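Local coordinates for protein Apc35852 (Geobacillus stearothermophilus, PDB 1U9C) that is of unknown function but belongs to the DJ-1/PfpI family, whose members include chaperones and cysteine proteases related to the Parkinson's disease protein DJ-1, at residues K23-L36 against V55-W69. Residues are numbered along the deposited sequence; the frame is centred on the assembly and turned at random.
Sequences KTGLWLEEFAVPYL and VPLDPRSINEKDPSW
Trp69 lays its indole against helix 28-40. The CB of Ala32, small enough to let the ring come close, sits over one face, 3.7 Å from the centroid of the five-membered ring in a CH-pi contact, while Asp66 CB backs the other face. Leu28 CD2, Glu29 CB and Val33 CG2 approach the ring obliquely. An alanine in place of Trp69 would probably open a gap beside Ala32 and deprive Leu28 and Val33 of an apolar partner.

Trp27 offers a second indole face to Ser61, whose CB stands 3.4 Å above the ring plane, over its centre. With OG held between the backbone N and the carbonyl carbon (chi1 78°), the small serine also turns its hydroxyl to the backbone N of Leu28, which donates to Ser61 OG (179°), and that hydroxyl donates to Asp58 O.

Asp58 splits its carboxylate: OD2 accepts from Thr24 OG1 at 2.8 Å across the contact, while OD1 closes an Asx turn, taking Arg60 N on its anti lone pair. Leu26 and Leu57 form a single beta bridge: Leu26 N donates to Pro56 O, and Asp58 N to Leu26 O at 2.8 Å. Gly25 lies against Pro56 O, where a CB would clash.

Residues 24-27 and helix 28-40 together hold the loop between strand 44-49 and helix 70-75, with Leu26 and Val55 both reaching Val12 of strand 7-12 and Ala32 also meeting Ala72 of helix 70-75.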
ATOM      1  N   LYS A  23      16.551   8.328   7.058  1.00 28.54           N
ATOM      2  CA  LYS A  23      15.586   8.782   6.018  1.00 27.66           C
ATOM      3  C   LYS A  23      14.877   7.621   5.398  0.50 22.83           C
ATOM      4  O   LYS A  23      15.414   6.501   5.334  0.50 18.70           O
ATOM      5  CB  LYS A  23      16.323   9.475   4.848  1.00 28.58           C
ATOM      6  CG  LYS A  23      17.312  10.483   5.339  1.00 32.07           C
ATOM      7  CD  LYS A  23      16.771  11.440   6.392  0.50 32.54           C
ATOM      8  CE  LYS A  23      16.014  12.594   5.807  0.50 33.97           C
ATOM      9  NZ  LYS A  23      16.160  13.743   6.721  0.50 31.10           N
ATOM     10  N   THR A  24      13.712   7.938   4.851  1.00 23.72           N
ATOM     11  CA  THR A  24      12.923   6.924   4.189  1.00 21.93           C
ATOM     12  C   THR A  24      12.275   7.465   2.930  1.00 21.76           C
ATOM     13  O   THR A  24      12.701   8.419   2.294  1.00 23.22           O
ATOM     14  CB  THR A  24      11.980   6.372   5.217  1.00 21.93           C
ATOM     15  OG1 THR A  24      11.258   5.246   4.737  1.00 23.63           O
ATOM     16  CG2 THR A  24      10.983   7.409   5.762  1.00 23.63           C
ATOM     17  N   GLY A  25      11.246   6.743   2.511  1.00 20.30           N
ATOM     18  CA  GLY A  25      10.428   7.036   1.308  1.00 20.58           C
ATOM     19  C   GLY A  25       9.654   5.791   0.915  1.00 19.28           C
ATOM     20  O   GLY A  25       9.353   5.001   1.738  1.00 19.75           O
ATOM     21  N   LEU A  26       9.316   5.712  -0.361  1.00 19.61           N
ATOM     22  CA  LEU A  26       8.663   4.537  -0.949  1.00 19.45           C
ATOM     23  C   LEU A  26       9.642   3.409  -1.066  1.00 19.54           C
ATOM     24  O   LEU A  26      10.811   3.595  -1.442  1.00 20.07           O
ATOM     25  CB  LEU A  26       8.197   4.917  -2.353  1.00 19.39           C
ATOM     26  CG  LEU A  26       7.829   3.757  -3.273  1.00 19.75           C
ATOM     27  CD1 LEU A  26       6.633   2.972  -2.834  1.00 20.20           C
ATOM     28  CD2 LEU A  26       7.619   4.335  -4.680  1.00 20.42           C
ATOM     29  N   TRP A  27       9.213   2.194  -0.713  1.00 20.13           N
ATOM     30  CA  TRP A  27      10.011   1.016  -0.968  1.00 20.51           C
ATOM     31  C   TRP A  27       9.804   0.611  -2.434  1.00 19.63           C
ATOM     32  O   TRP A  27       8.745   0.100  -2.780  1.00 20.08           O
ATOM     33  CB  TRP A  27       9.627  -0.171  -0.060  1.00 21.23           C
ATOM     34  CG  TRP A  27      10.664  -1.201  -0.050  1.00 21.79           C
ATOM     35  CD1 TRP A  27      10.805  -2.246  -0.935  1.00 22.49           C
ATOM     36  CD2 TRP A  27      11.803  -1.240   0.799  1.00 21.87           C
ATOM     37  NE1 TRP A  27      11.960  -2.952  -0.645  1.00 23.44           N
ATOM     38  CE2 TRP A  27      12.579  -2.335   0.403  1.00 22.66           C
ATOM     39  CE3 TRP A  27      12.233  -0.448   1.869  1.00 23.05           C
ATOM     40  CZ2 TRP A  27      13.760  -2.656   1.041  1.00 24.25           C
ATOM     41  CZ3 TRP A  27      13.418  -0.778   2.493  1.00 25.36           C
ATOM     42  CH2 TRP A  27      14.144  -1.840   2.089  1.00 24.48           C
ATOM     43  N   LEU A  28      10.792   0.872  -3.256  1.00 19.42           N
ATOM     44  CA  LEU A  28      10.642   0.814  -4.706  1.00 19.31           C
ATOM     45  C   LEU A  28       9.957  -0.442  -5.222  1.00 20.54           C
ATOM     46  O   LEU A  28       8.984  -0.359  -6.004  1.00 20.43           O
ATOM     47  CB  LEU A  28      11.988   1.078  -5.384  1.00 21.37           C
ATOM     48  CG  LEU A  28      11.926   0.995  -6.900  1.00 20.94           C
ATOM     49  CD1 LEU A  28      10.956   1.978  -7.558  1.00 22.75           C
ATOM     50  CD2 LEU A  28      13.352   1.201  -7.412  1.00 21.85           C
ATOM     51  N   GLU A  29      10.388  -1.619  -4.803  1.00 20.51           N
ATOM     52  CA  GLU A  29       9.868  -2.844  -5.370  1.00 20.27           C
ATOM     53  C   GLU A  29       8.371  -2.949  -5.172  1.00 20.22           C
ATOM     54  O   GLU A  29       7.668  -3.605  -5.959  1.00 21.04           O
ATOM     55  CB  GLU A  29      10.582  -4.083  -4.726  1.00 21.46           C
ATOM     56  CG  GLU A  29      10.005  -5.437  -5.114  1.00 24.71           C
ATOM     57  CD  GLU A  29      10.670  -6.622  -4.481  1.00 27.48           C
ATOM     58  OE1 GLU A  29      11.456  -6.481  -3.515  1.00 33.14           O
ATOM     59  OE2 GLU A  29      10.324  -7.725  -4.977  1.00 32.62           O
ATOM     60  N   GLU A  30       7.888  -2.461  -4.049  1.00 19.80           N
ATOM     61  CA  GLU A  30       6.478  -2.574  -3.703  1.00 19.93           C
ATOM     62  C   GLU A  30       5.551  -1.810  -4.625  1.00 19.78           C
ATOM     63  O   GLU A  30       4.363  -2.105  -4.680  1.00 20.42           O
ATOM     64  CB  GLU A  30       6.261  -2.193  -2.256  1.00 20.84           C
ATOM     65  CG  GLU A  30       6.918  -3.190  -1.288  1.00 20.78           C
ATOM     66  CD  GLU A  30       6.931  -2.770   0.118  1.00 24.34           C
ATOM     67  OE1 GLU A  30       6.314  -1.822   0.497  1.00 24.35           O
ATOM     68  OE2 GLU A  30       7.684  -3.496   0.867  1.00 25.38           O
ATOM     69  N   PHE A  31       6.087  -0.805  -5.288  1.00 19.79           N
ATOM     70  CA  PHE A  31       5.429  -0.121  -6.404  1.00 19.99           C
ATOM     71  C   PHE A  31       5.751  -0.802  -7.736  1.00 19.42           C
ATOM     72  O   PHE A  31       4.850  -1.099  -8.512  1.00 19.76           O
ATOM     73  CB  PHE A  31       5.860   1.346  -6.476  1.00 19.38           C
ATOM     74  CG  PHE A  31       5.308   2.055  -7.654  1.00 19.34           C
ATOM     75  CD1 PHE A  31       3.997   2.486  -7.683  1.00 19.83           C
ATOM     76  CD2 PHE A  31       6.058   2.222  -8.818  1.00 19.83           C
ATOM     77  CE1 PHE A  31       3.476   3.095  -8.813  1.00 20.77           C
ATOM     78  CE2 PHE A  31       5.552   2.835  -9.916  1.00 21.45           C
ATOM     79  CZ  PHE A  31       4.268   3.262  -9.924  1.00 20.66           C
ATOM     80  N   ALA A  32       7.033  -1.018  -7.996  1.00 19.11           N
ATOM     81  CA  ALA A  32       7.453  -1.391  -9.343  1.00 19.35           C
ATOM     82  C   ALA A  32       6.941  -2.776  -9.750  1.00 20.62           C
ATOM     83  O   ALA A  32       6.482  -2.967 -10.878  1.00 20.78           O
ATOM     84  CB  ALA A  32       8.975  -1.349  -9.482  1.00 20.18           C
ATOM     85  N   VAL A  33       7.008  -3.775  -8.871  1.00 20.08           N
ATOM     86  CA  VAL A  33       6.591  -5.108  -9.265  1.00 20.48           C
ATOM     87  C   VAL A  33       5.064  -5.130  -9.526  1.00 21.33           C
ATOM     88  O   VAL A  33       4.617  -5.617 -10.562  1.00 21.84           O
ATOM     89  CB  VAL A  33       7.063  -6.115  -8.237  1.00 20.45           C
ATOM     90  CG1 VAL A  33       6.240  -7.396  -8.277  1.00 23.59           C
ATOM     91  CG2 VAL A  33       8.572  -6.377  -8.410  1.00 23.07           C
ATOM     92  N   PRO A  34       4.233  -4.614  -8.628  1.00 20.36           N
ATOM     93  CA  PRO A  34       2.811  -4.509  -8.930  1.00 20.46           C
ATOM     94  C   PRO A  34       2.498  -3.696 -10.185  1.00 20.13           C
ATOM     95  O   PRO A  34       1.614  -4.094 -10.962  1.00 20.54           O
ATOM     96  CB  PRO A  34       2.219  -3.928  -7.632  1.00 21.21           C
ATOM     97  CG  PRO A  34       3.171  -4.435  -6.590  1.00 20.80           C
ATOM     98  CD  PRO A  34       4.510  -4.251  -7.231  1.00 21.44           C
ATOM     99  N   TYR A  35       3.152  -2.562 -10.337  1.00 20.90           N
ATOM    100  CA  TYR A  35       2.909  -1.709 -11.518  1.00 21.19           C
ATOM    101  C   TYR A  35       3.143  -2.549 -12.793  1.00 22.89           C
ATOM    102  O   TYR A  35       2.283  -2.532 -13.691  1.00 21.96           O
ATOM    103  CB  TYR A  35       3.874  -0.516 -11.471  1.00 21.95           C
ATOM    104  CG  TYR A  35       3.752   0.460 -12.648  1.00 20.99           C
ATOM    105  CD1 TYR A  35       2.816   1.427 -12.628  1.00 23.45           C
ATOM    106  CD2 TYR A  35       4.591   0.384 -13.729  1.00 25.12           C
ATOM    107  CE1 TYR A  35       2.695   2.323 -13.673  1.00 25.38           C
ATOM    108  CE2 TYR A  35       4.464   1.319 -14.780  1.00 25.71           C
ATOM    109  CZ  TYR A  35       3.528   2.264 -14.693  1.00 26.29           C
ATOM    110  OH  TYR A  35       3.404   3.189 -15.743  1.00 32.85           O
ATOM    111  N   LEU A  36       4.233  -3.277 -12.847  1.00 21.41           N
ATOM    112  CA  LEU A  36       4.552  -4.067 -14.043  1.00 22.08           C
ATOM    113  C   LEU A  36       3.493  -5.166 -14.225  1.00 22.53           C
ATOM    114  O   LEU A  36       3.049  -5.425 -15.365  1.00 22.39           O
ATOM    115  CB  LEU A  36       5.961  -4.696 -13.912  1.00 23.66           C
ATOM    116  CG  LEU A  36       6.470  -5.644 -14.998  1.00 27.11           C
ATOM    117  CD1 LEU A  36       6.575  -4.870 -16.290  1.00 30.22           C
ATOM    118  CD2 LEU A  36       7.787  -6.319 -14.665  1.00 27.82           C
ATOM    119  N   VAL A  55       8.553  11.167  -6.389  1.00 20.42           N
ATOM    120  CA  VAL A  55       8.445  10.410  -5.169  1.00 19.97           C
ATOM    121  C   VAL A  55       9.816  10.033  -4.657  1.00 19.78           C
ATOM    122  O   VAL A  55      10.646   9.481  -5.394  1.00 21.11           O
ATOM    123  CB  VAL A  55       7.621   9.209  -5.463  1.00 19.72           C
ATOM    124  CG1 VAL A  55       7.690   8.196  -4.372  1.00 19.88           C
ATOM    125  CG2 VAL A  55       6.183   9.622  -5.709  1.00 21.62           C
ATOM    126  N   PRO A  56      10.117  10.247  -3.390  1.00 19.76           N
ATOM    127  CA  PRO A  56      11.400   9.840  -2.823  1.00 20.00           C
ATOM    128  C   PRO A  56      11.403   8.349  -2.535  1.00 21.18           C
ATOM    129  O   PRO A  56      10.395   7.785  -2.106  1.00 21.35           O
ATOM    130  CB  PRO A  56      11.449  10.618  -1.492  1.00 21.14           C
ATOM    131  CG  PRO A  56      10.003  10.708  -1.080  1.00 22.17           C
ATOM    132  CD  PRO A  56       9.224  10.879  -2.396  1.00 21.18           C
ATOM    133  N   LEU A  57      12.540   7.708  -2.764  1.00 20.34           N
ATOM    134  CA  LEU A  57      12.648   6.295  -2.542  1.00 20.87           C
ATOM    135  C   LEU A  57      13.439   6.042  -1.254  1.00 21.06           C
ATOM    136  O   LEU A  57      14.441   6.720  -0.995  1.00 22.18           O
ATOM    137  CB  LEU A  57      13.382   5.649  -3.733  1.00 21.92           C
ATOM    138  CG  LEU A  57      12.684   5.903  -5.091  1.00 23.58           C
ATOM    139  CD1 LEU A  57      13.456   5.244  -6.288  1.00 25.93           C
ATOM    140  CD2 LEU A  57      11.212   5.411  -5.011  1.00 24.69           C
ATOM    141  N   ASP A  58      13.023   5.057  -0.505  1.00 21.64           N
ATOM    142  CA  ASP A  58      13.781   4.631   0.679  1.00 22.71           C
ATOM    143  C   ASP A  58      15.136   4.221   0.175  1.00 22.75           C
ATOM    144  O   ASP A  58      15.229   3.385  -0.733  1.00 21.53           O
ATOM    145  CB  ASP A  58      13.111   3.513   1.394  1.00 22.74           C
ATOM    146  CG  ASP A  58      13.764   3.178   2.714  1.00 23.90           C
ATOM    147  OD1 ASP A  58      14.965   2.867   2.727  1.00 25.37           O
ATOM    148  OD2 ASP A  58      13.128   3.321   3.814  1.00 28.39           O
ATOM    149  N   PRO A  59      16.232   4.724   0.737  1.00 23.95           N
ATOM    150  CA  PRO A  59      17.544   4.385   0.236  1.00 24.29           C
ATOM    151  C   PRO A  59      17.890   2.934   0.343  1.00 24.01           C
ATOM    152  O   PRO A  59      18.690   2.468  -0.463  1.00 25.67           O
ATOM    153  CB  PRO A  59      18.476   5.239   1.087  1.00 24.38           C
ATOM    154  CG  PRO A  59      17.682   6.039   1.969  1.00 28.27           C
ATOM    155  CD  PRO A  59      16.293   5.725   1.812  1.00 24.08           C
ATOM    156  N   ARG A  60      17.301   2.186   1.252  1.00 23.05           N
ATOM    157  CA  ARG A  60      17.609   0.762   1.329  1.00 22.38           C
ATOM    158  C   ARG A  60      16.933  -0.042   0.206  1.00 22.51           C
ATOM    159  O   ARG A  60      17.155  -1.231   0.055  1.00 22.74           O
ATOM    160  CB  ARG A  60      17.213   0.201   2.720  1.00 23.96           C
ATOM    161  CG  ARG A  60      18.086   0.742   3.852  1.00 25.49           C
ATOM    162  CD  ARG A  60      19.485   0.151   3.852  1.00 28.18           C
ATOM    163  NE  ARG A  60      19.546  -1.317   3.946  1.00 28.57           N
ATOM    164  CZ  ARG A  60      19.466  -2.025   5.079  1.00 30.13           C
ATOM    165  NH1 ARG A  60      19.360  -1.426   6.266  1.00 31.50           N
ATOM    166  NH2 ARG A  60      19.514  -3.342   5.026  1.00 29.73           N
ATOM    167  N   SER A  61      16.089   0.623  -0.596  1.00 20.82           N
ATOM    168  CA  SER A  61      15.271  -0.068  -1.589  1.00 21.09           C
ATOM    169  C   SER A  61      15.699   0.179  -3.047  1.00 18.30           C
ATOM    170  O   SER A  61      15.105  -0.377  -3.967  1.00 20.67           O
ATOM    171  CB  SER A  61      13.788   0.372  -1.505  1.00 20.40           C
ATOM    172  OG  SER A  61      13.518   1.648  -2.109  1.00 21.13           O
ATOM    173  N   ILE A  62      16.754   0.920  -3.268  1.00 19.95           N
ATOM    174  CA  ILE A  62      17.172   1.331  -4.599  1.00 18.99           C
ATOM    175  C   ILE A  62      18.406   0.641  -5.124  1.00 20.26           C
ATOM    176  O   ILE A  62      18.903   0.964  -6.177  1.00 20.56           O
ATOM    177  CB  ILE A  62      17.455   2.852  -4.615  1.00 20.80           C
ATOM    178  CG1 ILE A  62      18.607   3.268  -3.700  1.00 22.34           C
ATOM    179  CG2 ILE A  62      16.144   3.654  -4.335  1.00 23.59           C
ATOM    180  CD1 ILE A  62      19.129   4.685  -3.937  1.00 24.78           C
ATOM    181  N   ASN A  63      18.909  -0.382  -4.427  1.00 18.05           N
ATOM    182  CA  ASN A  63      20.198  -0.947  -4.769  1.00 18.22           C
ATOM    183  C   ASN A  63      20.213  -2.102  -5.747  1.00 16.40           C
ATOM    184  O   ASN A  63      21.258  -2.466  -6.161  1.00 17.01           O
ATOM    185  CB  ASN A  63      20.962  -1.400  -3.521  1.00 17.95           C
ATOM    186  CG  ASN A  63      21.434  -0.283  -2.673  1.00 21.11           C
ATOM    187  OD1 ASN A  63      21.553   0.861  -3.110  1.00 20.82           O
ATOM    188  ND2 ASN A  63      21.942  -0.652  -1.513  1.00 26.55           N
ATOM    189  N   GLU A  64      19.037  -2.679  -5.962  1.00 17.02           N
ATOM    190  CA  GLU A  64      18.901  -3.849  -6.845  1.00 17.87           C
ATOM    191  C   GLU A  64      17.776  -3.747  -7.841  1.00 20.04           C
ATOM    192  O   GLU A  64      16.918  -4.601  -7.961  1.00 21.95           O
ATOM    193  CB  GLU A  64      18.773  -5.138  -5.997  1.00 17.06           C
ATOM    194  CG  GLU A  64      19.902  -5.434  -5.048  1.00 17.82           C
ATOM    195  CD  GLU A  64      21.218  -5.543  -5.745  1.00 17.13           C
ATOM    196  OE1 GLU A  64      21.271  -5.813  -6.983  1.00 16.81           O
ATOM    197  OE2 GLU A  64      22.321  -5.440  -5.143  1.00 15.73           O
ATOM    198  N   LYS A  65      17.790  -2.646  -8.538  1.00 19.79           N
ATOM    199  CA  LYS A  65      16.723  -2.377  -9.517  1.00 20.02           C
ATOM    200  C   LYS A  65      16.755  -3.393 -10.666  1.00 20.20           C
ATOM    201  O   LYS A  65      17.822  -3.665 -11.254  1.00 20.63           O
ATOM    202  CB  LYS A  65      16.932  -0.942 -10.017  1.00 21.21           C
ATOM    203  CG  LYS A  65      16.691   0.119  -8.935  1.00 22.38           C
ATOM    204  CD  LYS A  65      16.994   1.538  -9.486  1.00 25.29           C
ATOM    205  CE  LYS A  65      16.846   2.599  -8.424  1.00 27.74           C
ATOM    206  NZ  LYS A  65      17.296   3.880  -9.024  1.00 31.27           N
ATOM    207  N   ASP A  66      15.585  -3.978 -10.956  1.00 20.99           N
ATOM    208  CA  ASP A  66      15.391  -4.922 -12.057  1.00 20.75           C
ATOM    209  C   ASP A  66      15.342  -4.078 -13.333  1.00 20.34           C
ATOM    210  O   ASP A  66      14.659  -2.992 -13.357  1.00 20.66           O
ATOM    211  CB  ASP A  66      14.101  -5.712 -11.811  1.00 23.36           C
ATOM    212  CG  ASP A  66      13.872  -6.905 -12.671  1.00 25.44           C
ATOM    213  OD1 ASP A  66      14.142  -6.902 -13.887  1.00 28.80           O
ATOM    214  OD2 ASP A  66      13.293  -7.936 -12.202  1.00 32.42           O
ATOM    215  N   PRO A  67      15.974  -4.538 -14.394  1.00 20.03           N
ATOM    216  CA  PRO A  67      15.821  -3.865 -15.680  1.00 21.06           C
ATOM    217  C   PRO A  67      14.403  -3.692 -16.160  1.00 22.17           C
ATOM    218  O   PRO A  67      14.082  -2.688 -16.764  1.00 22.50           O
ATOM    219  CB  PRO A  67      16.581  -4.764 -16.607  1.00 21.04           C
ATOM    220  CG  PRO A  67      17.624  -5.419 -15.709  1.00 20.81           C
ATOM    221  CD  PRO A  67      16.984  -5.610 -14.417  1.00 19.51           C
ATOM    222  N   SER A  68      13.507  -4.553 -15.735  1.00 21.30           N
ATOM    223  CA  SER A  68      12.117  -4.452 -16.110  1.00 21.08           C
ATOM    224  C   SER A  68      11.434  -3.245 -15.506  1.00 20.52           C
ATOM    225  O   SER A  68      10.325  -2.897 -15.932  1.00 21.37           O
ATOM    226  CB  SER A  68      11.377  -5.751 -15.748  1.00 22.65           C
ATOM    227  OG  SER A  68      11.320  -5.871 -14.345  1.00 24.12           O
ATOM    228  N   TRP A  69      11.964  -2.642 -14.449  1.00 19.38           N
ATOM    229  CA  TRP A  69      11.342  -1.523 -13.731  1.00 19.32           C
ATOM    230  C   TRP A  69      11.506  -0.120 -14.323  1.00 18.98           C
ATOM    231  O   TRP A  69      11.062   0.873 -13.742  1.00 20.71           O
ATOM    232  CB  TRP A  69      11.875  -1.469 -12.283  1.00 19.37           C
ATOM    233  CG  TRP A  69      11.670  -2.718 -11.520  1.00 20.56           C
ATOM    234  CD1 TRP A  69      10.958  -3.808 -11.864  1.00 21.72           C
ATOM    235  CD2 TRP A  69      12.140  -2.932 -10.194  1.00 21.43           C
ATOM    236  NE1 TRP A  69      10.986  -4.741 -10.845  1.00 24.02           N
ATOM    237  CE2 TRP A  69      11.720  -4.215  -9.823  1.00 20.91           C
ATOM    238  CE3 TRP A  69      12.919  -2.186  -9.304  1.00 20.81           C
ATOM    239  CZ2 TRP A  69      12.071  -4.772  -8.564  1.00 22.26           C
ATOM    240  CZ3 TRP A  69      13.200  -2.753  -8.045  1.00 22.16           C
ATOM    241  CH2 TRP A  69      12.776  -4.001  -7.739  1.00 21.92           C
TER
HETATM  242  O   HOH W   1      16.247   3.737   4.970  1.00 33.89           O
HETATM  243  O   HOH W   2      14.601   9.104   0.627  1.00 31.63           O
HETATM  244  O   HOH W   3      13.032  -2.109  -3.816  1.00 21.03           O